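PDB 6A4D: oligoribonuclease from Colwellia psychrerythraea, which hydrolyses small RNAs, probably as a 3'-to-5' exonuclease that trims short oligoribonucleotides down to mononucleotides. Local coordinates for residues D59-P63 against W64-H68; E91-A94 against F95-W99; R117-N120 against K121-D125; E169-A172 against E173-Y177. The protein carries 1 engineered substitution. One frame throughout, in Å; residues are numbered along the deposited sequence.

Contact 1 of 4, residues D59-P63 against W64-H68. With 9RC (5'-O-[(S)-hydroxy(4-nitrophenoxy)phosphoryl]thymidine), chain D.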
loop_
_atom_site.group_PDB
_atom_site.type_symbol
_atom_site.label_atom_id
_atom_site.label_comp_id
_atom_site.label_asym_id
_atom_site.label_seq_id
_atom_site.Cartn_x
_atom_site.Cartn_y
_atom_site.Cartn_z
ATOM N N ASP A 59 16.530 -6.083 23.303
ATOM C CA ASP A 59 16.880 -5.006 24.232
ATOM C C ASP A 59 17.262 -3.662 23.588
ATOM O O ASP A 59 17.267 -2.671 24.308
ATOM C CB ASP A 59 17.970 -5.490 25.181
ATOM C CG ASP A 59 17.607 -6.804 25.856
ATOM O OD1 ASP A 59 16.437 -7.239 25.708
ATOM O OD2 ASP A 59 18.482 -7.430 26.509
ATOM N N ASN A 60 17.524 -3.622 22.273
ATOM C CA ASN A 60 17.912 -2.383 21.566
ATOM C C ASN A 60 16.992 -1.913 20.425
ATOM O O ASN A 60 17.393 -1.050 19.633
ATOM C CB ASN A 60 19.331 -2.551 21.036
ATOM C CG ASN A 60 20.326 -2.779 22.155
ATOM O OD1 ASN A 60 20.875 -3.868 22.307
ATOM N ND2 ASN A 60 20.526 -1.756 22.976
ATOM N N MET A 61 15.773 -2.479 20.327
ATOM C CA MET A 61 14.701 -1.902 19.458
ATOM C C MET A 61 14.210 -0.522 19.993
ATOM O O MET A 61 14.508 -0.177 21.128
ATOM C CB MET A 61 13.540 -2.902 19.302
ATOM C CG MET A 61 12.767 -3.334 20.553
ATOM S SD MET A 61 11.897 -4.904 20.297
ATOM C CE MET A 61 11.239 -5.409 21.887
ATOM N N ASN A 62 13.483 0.273 19.210
ATOM C CA ASN A 62 13.106 1.631 19.670
ATOM C C ASN A 62 12.256 1.657 20.983
ATOM O O ASN A 62 11.810 0.589 21.460
ATOM C CB ASN A 62 12.491 2.455 18.530
ATOM C CG ASN A 62 11.075 2.030 18.161
ATOM O OD1 ASN A 62 10.328 1.435 18.964
ATOM N ND2 ASN A 62 10.679 2.388 16.942
ATOM N N PRO A 63 12.097 2.853 21.622
ATOM C CA PRO A 63 11.438 2.839 22.970
ATOM C C PRO A 63 9.937 2.484 22.957
ATOM O O PRO A 63 9.448 1.794 23.876
ATOM C CB PRO A 63 11.664 4.256 23.505
ATOM C CG PRO A 63 12.807 4.803 22.706
ATOM C CD PRO A 63 12.748 4.155 21.348
ATOM N N TRP A 64 9.223 2.948 21.920
ATOM C CA TRP A 64 7.855 2.486 21.644
ATOM C C TRP A 64 7.814 0.967 21.738
ATOM O O TRP A 64 6.972 0.405 22.493
ATOM C CB TRP A 64 7.398 2.921 20.259
ATOM C CG TRP A 64 5.925 2.732 20.042
ATOM C CD1 TRP A 64 4.936 3.652 20.279
ATOM C CD2 TRP A 64 5.270 1.563 19.539
ATOM N NE1 TRP A 64 3.706 3.129 19.950
ATOM C CE2 TRP A 64 3.875 1.846 19.502
ATOM C CE3 TRP A 64 5.716 0.302 19.128
ATOM C CZ2 TRP A 64 2.920 0.907 19.062
ATOM C CZ3 TRP A 64 4.762 -0.631 18.691
ATOM C CH2 TRP A 64 3.382 -0.318 18.660
ATOM N N CYS A 65 8.761 0.314 21.031
ATOM C CA CYS A 65 8.735 -1.123 20.934
ATOM C C CYS A 65 9.033 -1.819 22.244
ATOM O O CYS A 65 8.348 -2.788 22.582
ATOM C CB CYS A 65 9.632 -1.646 19.804
ATOM S SG CYS A 65 9.080 -1.250 18.126
ATOM N N ILE A 66 10.050 -1.379 22.997
ATOM C CA ILE A 66 10.324 -2.080 24.289
ATOM C C ILE A 66 9.112 -1.842 25.185
ATOM O O ILE A 66 8.667 -2.759 25.860
ATOM C CB ILE A 66 11.653 -1.698 25.013
ATOM C CG1 ILE A 66 11.704 -0.212 25.367
ATOM C CG2 ILE A 66 12.880 -2.084 24.183
ATOM C CD1 ILE A 66 12.987 0.201 26.048
ATOM N N GLU A 67 8.550 -0.631 25.100
ATOM C CA GLU A 67 7.323 -0.298 25.825
ATOM C C GLU A 67 6.197 -1.276 25.417
ATOM O O GLU A 67 5.937 -2.207 26.188
ATOM C CB GLU A 67 6.954 1.189 25.656
ATOM C CG GLU A 67 6.313 1.855 26.876
ATOM C CD GLU A 67 4.834 1.549 27.055
ATOM O OE1 GLU A 67 4.152 1.231 26.058
ATOM O OE2 GLU A 67 4.340 1.637 28.203
ATOM N N HIS A 68 5.618 -1.152 24.208
ATOM C CA HIS A 68 4.429 -1.966 23.824
ATOM C C HIS A 68 4.640 -3.470 23.670
ATOM O O HIS A 68 3.766 -4.255 24.056
ATOM C CB HIS A 68 3.752 -1.400 22.591
ATOM C CG HIS A 68 3.251 -0.007 22.803
ATOM N ND1 HIS A 68 4.032 1.107 22.568
ATOM C CD2 HIS A 68 2.076 0.452 23.298
ATOM C CE1 HIS A 68 3.341 2.194 22.869
ATOM N NE2 HIS A 68 2.150 1.824 23.313
HETATM O OAJ 9RC D . 7.894 1.283 16.156
HETATM C CAE 9RC D . 6.705 1.586 16.075
HETATM N NAI 9RC D . 6.265 2.761 16.694
HETATM C CAL 9RC D . 4.940 3.152 16.638
HETATM O OAS 9RC D . 4.605 4.172 17.227
HETATM C CAT 9RC D . 4.018 2.382 15.944
HETATM C CAU 9RC D . 2.668 2.772 15.886
HETATM C CAF 9RC D . 4.478 1.234 15.319
HETATM N NAB 9RC D . 5.833 0.830 15.380
HETATM C CAA 9RC D . 6.325 -0.423 14.700
HETATM O OAC 9RC D . 5.370 -0.858 13.727
HETATM C CAD 9RC D . 6.490 -1.590 15.650
HETATM C CAH 9RC D . 5.196 -2.326 15.476
HETATM O OAK 9RC D . 5.306 -3.712 15.736
HETATM C CAG 9RC D . 4.951 -2.185 14.038
HETATM C CAR 9RC D . 3.439 -2.466 13.706
HETATM O OAQ 9RC D . 2.499 -1.486 14.267
HETATM P PAP 9RC D . 1.199 -1.939 15.201
HETATM O OAO 9RC D . 0.171 -2.693 14.414
HETATM O OAN 9RC D . 1.889 -2.826 16.332
HETATM O OAM 9RC D . 0.599 -0.704 16.033
HETATM C CAV 9RC D . -0.569 -0.017 15.840
HETATM C CAW 9RC D . -0.565 1.280 16.363
HETATM C CAY 9RC D . -1.685 2.091 16.253
HETATM C CBA 9RC D . -2.824 1.603 15.607
HETATM N NBB 9RC D . -3.880 2.410 15.527
HETATM O OBD 9RC D . -4.144 3.150 14.264
HETATM O OBC 9RC D . -4.720 2.573 16.764
HETATM C CAZ 9RC D . -2.853 0.296 15.081
HETATM C CAX 9RC D . -1.726 -0.520 15.197
#
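An N-cap opens helix 63-72 where Asn62 folds back on Cys65, and the same turn forms one wall of the pocket that holds the thymidine of 9RC (chain D). Asn62 OD1 accepts the backbone N-H of Cys65 at 2.8 Å, the donor nearly in line with the side-chain carbonyl (C=O...N angle 173°). The torsion behind this is chi1 of 74°, which sets CG between the backbone N and the carbonyl carbon, placing the amide over the first turn. With OD1 committed to the cap, ND2 faces the base and gives a hydrogen bond of 3.1 Å to OAJ of 9RC. Regular helical bonding starts at once: Ile66 N donates to Asn62 O, and Glu67 N to Pro63 O.

Trp64 is covered on both faces. Over one lies the thymine, its CAL 3.2 Å above the indole plane; over the opposite face sits ND1 of His68, which also donates to Trp64 O at 3.0 Å from above the carbonyl plane. That oxygen takes a second bond from His68 N. The imidazole in turn has Trp64 CZ2 toward the rim of one face and Glu67 OE1 over the centre of the other. Elsewhere on the ligand, Glu17, Met18 and Lys157 add hydrogen bonds.

Behind the cap, away from the base, Met61 packs on the turn: its CG rests 3.6 Å from Cys65 CB and 3.8 Å from Ile66 CG2.

Contact 2 of 4, residues E91-A94 against F95-W99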
loop_
_atom_site.group_PDB
_atom_site.type_symbol
_atom_site.label_atom_id
_atom_site.label_comp_id
_atom_site.label_asym_id
_atom_site.label_seq_id
_atom_site.Cartn_x
_atom_site.Cartn_y
_atom_site.Cartn_z
ATOM N N GLU A 91 6.310 -22.521 6.704
ATOM C CA GLU A 91 4.965 -22.802 7.229
ATOM C C GLU A 91 3.894 -21.900 6.634
ATOM O O GLU A 91 2.886 -22.397 6.115
ATOM C CB GLU A 91 4.924 -22.680 8.746
ATOM C CG GLU A 91 5.826 -23.656 9.523
ATOM C CD GLU A 91 5.682 -25.113 9.083
ATOM O OE1 GLU A 91 4.730 -25.812 9.520
ATOM O OE2 GLU A 91 6.534 -25.559 8.284
ATOM N N SER A 92 4.132 -20.578 6.678
ATOM C CA SER A 92 3.159 -19.569 6.153
ATOM C C SER A 92 2.830 -19.757 4.678
ATOM O O SER A 92 1.648 -19.711 4.298
ATOM C CB SER A 92 3.665 -18.178 6.422
ATOM O OG SER A 92 3.689 -17.974 7.827
ATOM N N LEU A 93 3.848 -20.020 3.866
ATOM C CA LEU A 93 3.658 -20.263 2.451
ATOM C C LEU A 93 2.806 -21.496 2.204
ATOM O O LEU A 93 1.847 -21.443 1.446
ATOM C CB LEU A 93 4.977 -20.415 1.727
ATOM C CG LEU A 93 4.858 -20.569 0.214
ATOM C CD1 LEU A 93 3.941 -19.517 -0.432
ATOM C CD2 LEU A 93 6.242 -20.570 -0.440
ATOM N N ALA A 94 3.135 -22.587 2.888
ATOM C CA ALA A 94 2.360 -23.843 2.781
ATOM C C ALA A 94 0.911 -23.632 3.175
ATOM O O ALA A 94 0.026 -24.140 2.519
ATOM C CB ALA A 94 2.969 -24.918 3.655
ATOM N N PHE A 95 0.676 -22.888 4.244
ATOM C CA PHE A 95 -0.676 -22.543 4.661
ATOM C C PHE A 95 -1.494 -21.777 3.621
ATOM O O PHE A 95 -2.624 -22.160 3.333
ATOM C CB PHE A 95 -0.641 -21.741 5.932
ATOM C CG PHE A 95 -1.977 -21.288 6.398
ATOM C CD1 PHE A 95 -2.883 -22.201 6.930
ATOM C CD2 PHE A 95 -2.341 -19.934 6.335
ATOM C CE1 PHE A 95 -4.119 -21.789 7.398
ATOM C CE2 PHE A 95 -3.592 -19.503 6.792
ATOM C CZ PHE A 95 -4.474 -20.426 7.339
ATOM N N VAL A 96 -0.924 -20.719 3.035
ATOM C CA VAL A 96 -1.703 -19.949 2.100
ATOM C C VAL A 96 -1.872 -20.723 0.804
ATOM O O VAL A 96 -2.844 -20.490 0.096
ATOM C CB VAL A 96 -1.140 -18.533 1.820
ATOM C CG1 VAL A 96 -1.305 -17.687 3.070
ATOM C CG2 VAL A 96 0.320 -18.570 1.331
ATOM N N GLN A 97 -0.920 -21.601 0.469
ATOM C CA GLN A 97 -1.023 -22.365 -0.780
ATOM C C GLN A 97 -2.178 -23.360 -0.737
ATOM O O GLN A 97 -2.718 -23.717 -1.770
ATOM C CB GLN A 97 0.249 -23.136 -1.076
ATOM C CG GLN A 97 1.255 -22.351 -1.806
ATOM C CD GLN A 97 2.583 -22.976 -1.692
ATOM O OE1 GLN A 97 2.795 -23.802 -0.825
ATOM N NE2 GLN A 97 3.481 -22.614 -2.577
ATOM N N GLU A 98 -2.463 -23.822 0.461
ATOM C CA GLU A 98 -3.601 -24.645 0.742
ATOM C C GLU A 98 -4.916 -23.930 0.487
ATOM O O GLU A 98 -5.843 -24.556 0.051
ATOM C CB GLU A 98 -3.562 -25.118 2.200
ATOM C CG GLU A 98 -4.748 -25.991 2.628
ATOM C CD GLU A 98 -4.404 -26.947 3.789
ATOM O OE1 GLU A 98 -5.003 -26.836 4.887
ATOM O OE2 GLU A 98 -3.520 -27.819 3.615
ATOM N N TRP A 99 -5.010 -22.632 0.794
ATOM C CA TRP A 99 -6.293 -21.931 0.764
ATOM C C TRP A 99 -6.560 -21.093 -0.448
ATOM O O TRP A 99 -7.765 -20.849 -0.747
ATOM C CB TRP A 99 -6.483 -21.130 2.027
ATOM C CG TRP A 99 -6.663 -21.996 3.148
ATOM C CD1 TRP A 99 -5.688 -22.511 3.970
ATOM C CD2 TRP A 99 -7.890 -22.556 3.576
ATOM N NE1 TRP A 99 -6.253 -23.323 4.919
ATOM C CE2 TRP A 99 -7.605 -23.383 4.694
ATOM C CE3 TRP A 99 -9.208 -22.452 3.126
ATOM C CZ2 TRP A 99 -8.592 -24.093 5.370
ATOM C CZ3 TRP A 99 -10.210 -23.165 3.812
ATOM C CH2 TRP A 99 -9.889 -23.976 4.917
#
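Leu93 and Gln97 sit one turn apart, and their side chains pass at a slant to each other. The amide end of Gln97 reaches back over the leucine, so that NE2 lies 3.7 Å from Leu93 CG and almost as near CD1, a polar group laid against the branch point of an apolar one. Gln97 CG comes closer still, 3.4 Å from Leu93 O. That oxygen accepts the backbone N-H of Gln97, with Gln97 N 2.9 Å from Leu93 O.

Val96 turns one methyl against the same carbonyl: CG2 lies between its own backbone N and carbonyl carbon (chi1 -69° for CG1) and stands 3.3 Å from Leu93 O. Its meeting with the leucine side chain is looser, CG2 to Leu93 CD1 being 4.1 Å. All this belongs to helix 85-99, which packs across strands 28-36 and 42-50 of the central sheet in the RNase H-like exonuclease fold. The inward side is carried by Phe95 on Ile33, Ile35 and Ala44, and by Trp99 on Ile35, Leu43 and Ala44, while Ser92 and Val96 lean on Phe126. The Ser92 hydroxyl is bonded to Ala88 O.

Phe95 extends its ring away from the preceding turn, with CG opposite the backbone N (chi1 177°), yet its CB still sits 3.5 Å from Ser92 O. One face of this ring receives Trp99 CD1, 3.8 Å above the plane and offset toward the rim. The indole presents its edge to Phe95 O, which lies in the plane of the tryptophan ring.

Contact 3 of 4, residues R117-N120 against K121-D125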
loop_
_atom_site.group_PDB
_atom_site.type_symbol
_atom_site.label_atom_id
_atom_site.label_comp_id
_atom_site.label_asym_id
_atom_site.label_seq_id
_atom_site.Cartn_x
_atom_site.Cartn_y
_atom_site.Cartn_z
ATOM N N ARG A 117 6.518 -4.250 2.883
ATOM C CA ARG A 117 7.938 -3.877 2.896
ATOM C C ARG A 117 8.847 -4.874 3.626
ATOM O O ARG A 117 9.954 -5.189 3.155
ATOM C CB ARG A 117 8.136 -2.531 3.569
ATOM C CG ARG A 117 7.607 -1.357 2.807
ATOM C CD ARG A 117 7.669 -0.093 3.676
ATOM N NE ARG A 117 9.003 0.549 3.683
ATOM C CZ ARG A 117 9.425 1.433 4.587
ATOM N NH1 ARG A 117 8.663 1.779 5.629
ATOM N NH2 ARG A 117 10.639 1.948 4.466
ATOM N N PHE A 118 8.433 -5.301 4.817
ATOM C CA PHE A 118 9.225 -6.230 5.574
ATOM C C PHE A 118 9.057 -7.616 4.922
ATOM O O PHE A 118 10.000 -8.406 4.899
ATOM C CB PHE A 118 8.763 -6.314 7.025
ATOM C CG PHE A 118 9.182 -5.155 7.871
ATOM C CD1 PHE A 118 8.503 -3.925 7.798
ATOM C CD2 PHE A 118 10.204 -5.291 8.802
ATOM C CE1 PHE A 118 8.897 -2.841 8.595
ATOM C CE2 PHE A 118 10.592 -4.212 9.625
ATOM C CZ PHE A 118 9.926 -2.993 9.524
ATOM N N ILE A 119 7.834 -7.941 4.445
ATOM C CA ILE A 119 7.600 -9.258 3.842
ATOM C C ILE A 119 8.501 -9.372 2.613
ATOM O O ILE A 119 9.175 -10.390 2.408
ATOM C CB ILE A 119 6.131 -9.472 3.436
ATOM C CG1 ILE A 119 5.220 -9.524 4.661
ATOM C CG2 ILE A 119 5.954 -10.746 2.600
ATOM C CD1 ILE A 119 5.149 -10.827 5.362
ATOM N N ASN A 120 8.522 -8.316 1.817
ATOM C CA ASN A 120 9.320 -8.285 0.619
ATOM C C ASN A 120 10.811 -8.441 0.927
ATOM O O ASN A 120 11.434 -9.254 0.321
ATOM C CB ASN A 120 9.080 -7.007 -0.211
ATOM C CG ASN A 120 10.156 -6.773 -1.280
ATOM O OD1 ASN A 120 11.306 -6.413 -0.965
ATOM N ND2 ASN A 120 9.797 -6.976 -2.528
ATOM N N LYS A 121 11.380 -7.653 1.829
ATOM C CA LYS A 121 12.815 -7.867 2.238
ATOM C C LYS A 121 13.148 -9.244 2.810
ATOM O O LYS A 121 14.074 -9.892 2.355
ATOM C CB LYS A 121 13.243 -6.821 3.245
ATOM C CG LYS A 121 14.727 -6.806 3.504
ATOM C CD LYS A 121 15.146 -5.556 4.245
ATOM C CE LYS A 121 16.565 -5.725 4.766
ATOM N NZ LYS A 121 17.126 -4.467 5.341
ATOM N N TYR A 122 12.405 -9.677 3.816
ATOM C CA TYR A 122 12.773 -10.796 4.650
ATOM C C TYR A 122 12.095 -12.123 4.367
ATOM O O TYR A 122 12.548 -13.151 4.886
ATOM C CB TYR A 122 12.476 -10.448 6.099
ATOM C CG TYR A 122 13.281 -9.280 6.644
ATOM C CD1 TYR A 122 14.660 -9.412 6.858
ATOM C CD2 TYR A 122 12.677 -8.051 6.933
ATOM C CE1 TYR A 122 15.414 -8.375 7.375
ATOM C CE2 TYR A 122 13.433 -7.000 7.430
ATOM C CZ TYR A 122 14.801 -7.176 7.666
ATOM O OH TYR A 122 15.565 -6.161 8.175
ATOM N N MET A 123 10.990 -12.108 3.618
ATOM C CA MET A 123 10.224 -13.329 3.280
ATOM C C MET A 123 9.781 -13.284 1.813
ATOM O O MET A 123 8.604 -13.473 1.505
ATOM C CB MET A 123 8.992 -13.441 4.154
ATOM C CG MET A 123 9.226 -13.379 5.670
ATOM S SD MET A 123 7.684 -13.209 6.648
ATOM C CE MET A 123 7.040 -14.896 6.653
ATOM N N PRO A 124 10.718 -13.007 0.892
ATOM C CA PRO A 124 10.254 -12.844 -0.504
ATOM C C PRO A 124 9.452 -14.080 -1.112
ATOM O O PRO A 124 8.500 -13.878 -1.944
ATOM C CB PRO A 124 11.559 -12.506 -1.268
ATOM C CG PRO A 124 12.651 -13.038 -0.404
ATOM C CD PRO A 124 12.186 -12.902 1.005
ATOM N N ASP A 125 9.763 -15.304 -0.649
ATOM C CA ASP A 125 9.038 -16.518 -1.125
ATOM C C ASP A 125 7.586 -16.475 -0.736
ATOM O O ASP A 125 6.710 -16.849 -1.508
ATOM C CB ASP A 125 9.623 -17.820 -0.565
ATOM C CG ASP A 125 11.074 -18.091 -1.042
ATOM O OD1 ASP A 125 11.554 -17.466 -2.031
ATOM O OD2 ASP A 125 11.740 -18.931 -0.407
#
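Tyr122, in the last turn of helix 112-122, runs beside Phe118, atom by atom. Its CB lies 3.4 Å from Phe118 O, the carbonyl that also accepts the Tyr122 N-H. CG points beside the backbone N (chi1 -63°), which brings the ring edge past that oxygen, near the ring plane, with CD2 at 3.4 Å. One atom further, CE2 meets Phe118 CD2 at 3.9 Å; the two aromatic side chains lie alongside and point the same way. Lys121 CG covers one face of the phenol, above its centre. At the tip, OH is hydrogen-bonded to Asp26 O in the loop before strand 28-36. With a leucine here, the Asp26 carbonyl would probably be left without its hydroxyl mate and Phe118 CD2 without the aromatic CE2 beside it.

The helix ends just beyond. Met123 N still donates to Ile119 O at 2.8 Å, though bent to 143°, and Met123 then leaves helical geometry and serves as N-cap residue of helix 124-127. Pro124 has no N-H to continue the series; its CB instead comes 3.6 Å from Asn120 O. Met123 SD passes at 3.7 Å from Ile119 CD1, crossing it on the side that faces strand 28-36. Asn120 ND2 is hydrogen-bonded to Glu22 of the second subunit, whose Arg117 also packs on Asn120. The contact therefore divides by chemistry: apolar groups pack on the sheet and helix 85-99, the polar tips of Tyr122 and Lys121 bond to the loop carbonyls of Asp26 and Pro23, and the Asn120 amide reaches the dimer partner.

Contact 4 of 4, residues E169-A172 against E173-Y177. With 9RC (5'-O-[(S)-hydroxy(4-nitrophenoxy)phosphoryl]thymidine), chain C.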
loop_
_atom_site.group_PDB
_atom_site.type_symbol
_atom_site.label_atom_id
_atom_site.label_comp_id
_atom_site.label_asym_id
_atom_site.label_seq_id
_atom_site.Cartn_x
_atom_site.Cartn_y
_atom_site.Cartn_z
ATOM N N GLU A 169 -9.667 -7.518 14.002
ATOM C CA GLU A 169 -10.024 -6.109 13.980
ATOM C C GLU A 169 -10.150 -5.385 12.593
ATOM O O GLU A 169 -11.018 -4.566 12.401
ATOM C CB GLU A 169 -9.049 -5.327 14.873
ATOM C CG GLU A 169 -9.622 -4.936 16.223
ATOM C CD GLU A 169 -8.661 -4.084 17.026
ATOM O OE1 GLU A 169 -8.350 -4.517 18.160
ATOM O OE2 GLU A 169 -8.221 -3.005 16.513
ATOM N N SER A 170 -9.218 -5.635 11.693
ATOM C CA SER A 170 -9.232 -5.069 10.351
ATOM C C SER A 170 -10.418 -5.618 9.571
ATOM O O SER A 170 -11.102 -4.863 8.894
ATOM C CB SER A 170 -7.938 -5.424 9.570
ATOM O OG SER A 170 -6.781 -5.223 10.369
ATOM N N ILE A 171 -10.616 -6.922 9.667
ATOM C CA ILE A 171 -11.715 -7.648 8.981
ATOM C C ILE A 171 -13.009 -7.054 9.434
ATOM O O ILE A 171 -13.882 -6.693 8.607
ATOM C CB ILE A 171 -11.663 -9.145 9.320
ATOM C CG1 ILE A 171 -10.382 -9.755 8.706
ATOM C CG2 ILE A 171 -12.882 -9.943 8.790
ATOM C CD1 ILE A 171 -10.209 -11.224 8.968
ATOM N N ALA A 172 -13.102 -6.884 10.752
ATOM C CA ALA A 172 -14.320 -6.349 11.311
ATOM C C ALA A 172 -14.522 -4.938 10.838
ATOM O O ALA A 172 -15.640 -4.574 10.545
ATOM C CB ALA A 172 -14.319 -6.446 12.836
ATOM N N GLU A 173 -13.460 -4.145 10.751
ATOM C CA GLU A 173 -13.596 -2.776 10.275
ATOM C C GLU A 173 -14.169 -2.726 8.838
ATOM O O GLU A 173 -15.008 -1.920 8.537
ATOM C CB GLU A 173 -12.273 -2.009 10.344
ATOM C CG GLU A 173 -12.369 -0.534 9.919
ATOM C CD GLU A 173 -10.991 0.162 9.888
ATOM O OE1 GLU A 173 -9.993 -0.455 10.340
ATOM O OE2 GLU A 173 -10.903 1.319 9.384
ATOM N N LEU A 174 -13.700 -3.608 7.984
ATOM C CA LEU A 174 -14.100 -3.675 6.599
ATOM C C LEU A 174 -15.545 -4.158 6.453
ATOM O O LEU A 174 -16.251 -3.696 5.570
ATOM C CB LEU A 174 -13.134 -4.537 5.776
ATOM C CG LEU A 174 -13.449 -4.673 4.281
ATOM C CD1 LEU A 174 -13.409 -3.350 3.535
ATOM C CD2 LEU A 174 -12.532 -5.681 3.616
ATOM N N LYS A 175 -15.968 -5.009 7.371
ATOM C CA LYS A 175 -17.355 -5.516 7.442
ATOM C C LYS A 175 -18.301 -4.373 7.752
ATOM O O LYS A 175 -19.338 -4.190 7.151
ATOM C CB LYS A 175 -17.461 -6.582 8.515
ATOM C CG LYS A 175 -17.146 -7.978 8.102
ATOM C CD LYS A 175 -17.833 -8.964 9.075
ATOM C CE LYS A 175 -17.705 -10.449 8.657
ATOM N NZ LYS A 175 -16.622 -11.279 9.319
ATOM N N VAL A 176 -17.874 -3.542 8.669
ATOM C CA VAL A 176 -18.587 -2.341 8.945
ATOM C C VAL A 176 -18.722 -1.492 7.701
ATOM O O VAL A 176 -19.857 -1.046 7.375
ATOM C CB VAL A 176 -17.967 -1.587 10.163
ATOM C CG1 VAL A 176 -18.420 -0.138 10.264
ATOM C CG2 VAL A 176 -18.273 -2.353 11.420
ATOM N N TYR A 177 -17.611 -1.215 7.019
ATOM C CA TYR A 177 -17.721 -0.395 5.765
ATOM C C TYR A 177 -18.594 -1.059 4.720
ATOM O O TYR A 177 -19.373 -0.425 4.052
ATOM C CB TYR A 177 -16.342 -0.095 5.127
ATOM C CG TYR A 177 -15.397 0.661 6.018
ATOM C CD1 TYR A 177 -15.834 1.731 6.794
ATOM C CD2 TYR A 177 -14.053 0.305 6.089
ATOM C CE1 TYR A 177 -14.970 2.431 7.611
ATOM C CE2 TYR A 177 -13.171 0.989 6.911
ATOM C CZ TYR A 177 -13.637 2.020 7.702
ATOM O OH TYR A 177 -12.788 2.677 8.514
HETATM O OAJ 9RC C . 3.773 2.803 9.188
HETATM C CAE 9RC C . 3.534 3.612 10.087
HETATM N NAI 9RC C . 4.225 4.813 10.119
HETATM C CAL 9RC C . 3.964 5.751 11.126
HETATM O OAS 9RC C . 4.610 6.804 11.112
HETATM C CAT 9RC C . 2.987 5.484 12.098
HETATM C CAU 9RC C . 2.684 6.405 13.115
HETATM C CAF 9RC C . 2.323 4.272 12.047
HETATM N NAB 9RC C . 2.614 3.344 11.023
HETATM C CAA 9RC C . 1.944 2.044 10.943
HETATM O OAC 9RC C . 0.605 2.176 10.541
HETATM C CAD 9RC C . 1.865 1.424 12.315
HETATM C CAH 9RC C . 0.887 0.346 12.070
HETATM O OAK 9RC C . 1.614 -0.790 11.683
HETATM C CAG 9RC C . 0.069 0.892 10.911
HETATM C CAR 9RC C . -1.311 1.166 11.412
HETATM O OAQ 9RC C . -1.977 1.840 10.356
HETATM P PAP 9RC C . -3.465 2.317 10.581
HETATM O OAO 9RC C . -3.934 2.793 9.122
HETATM O OAN 9RC C . -3.384 3.536 11.416
HETATM O OAM 9RC C . -4.060 1.016 11.213
HETATM C CAV 9RC C . -5.238 0.515 11.755
HETATM C CAW 9RC C . -5.272 -0.859 12.193
HETATM C CAY 9RC C . -6.482 -1.447 12.712
HETATM C CBA 9RC C . -7.673 -0.664 12.826
HETATM N NBB 9RC C . -8.909 -1.080 13.295
HETATM O OBD 9RC C . -9.805 -0.184 14.321
HETATM O OBC 9RC C . -9.461 -2.227 12.770
HETATM C CAZ 9RC C . -7.579 0.663 12.397
HETATM C CAX 9RC C . -6.417 1.271 11.867
#
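Glu173 follows Glu169 by one turn of helix 163-180, the C-terminal helix of the RNase H-like exonuclease fold, and both belong to a pocket for 9RC (chain C). Backbone bonds come first: Glu173 N donates to Glu169 O at 3.0 Å and Lys175 N to Ile171 O, regular helical bonds.

Packing is modest. Lys175 runs alongside Ile171, its NZ 4.0 Å from CG2 before bonding to Leu40 O. Ile171 itself lies on Trp13, Ile34 and Thr36, and Leu174 touches Trp147 of the second subunit.

The polar contacts gather at the Glu173 carboxylate, carried away from the helix by an extended chain with CG opposite the backbone N (chi1 -177°). OE2 forms a salt bridge with Lys141 and receives Tyr177 OH at a very short 2.5 Å; OE1 is hydrogen-bonded to Asn110 ND2. An alanine here is likely to leave the Lys141 charge without its mate and the Tyr177 hydroxyl free to turn. Ser170 OG bonds to Asn110 OD1, so both ends of that amide are held by this helix.

Toward the ligand, Glu173 OE1 lies 3.1 Å from the nitro oxygen OBC of 9RC.

Overall arrangement
All four contacts are local, each within one turn or so of a helix, and they follow one another along the chain. Contacts 1 and 4 belong to the pockets of two different 9RC molecules; their centres are 29 Å apart and their nearest atoms about 12 Å. Contact 3 stands beside the ligand region, the Arg117 side chain about 6 Å from a bound 9RC, and its Asn120 is hydrogen-bonded to the second subunit. Contact 2 lies on the far side of the chain's centre from contact 1, 31 Å between centres, but meets contact 3 directly, Leu93 CD2 packing 3.9 Å from Asp125 O.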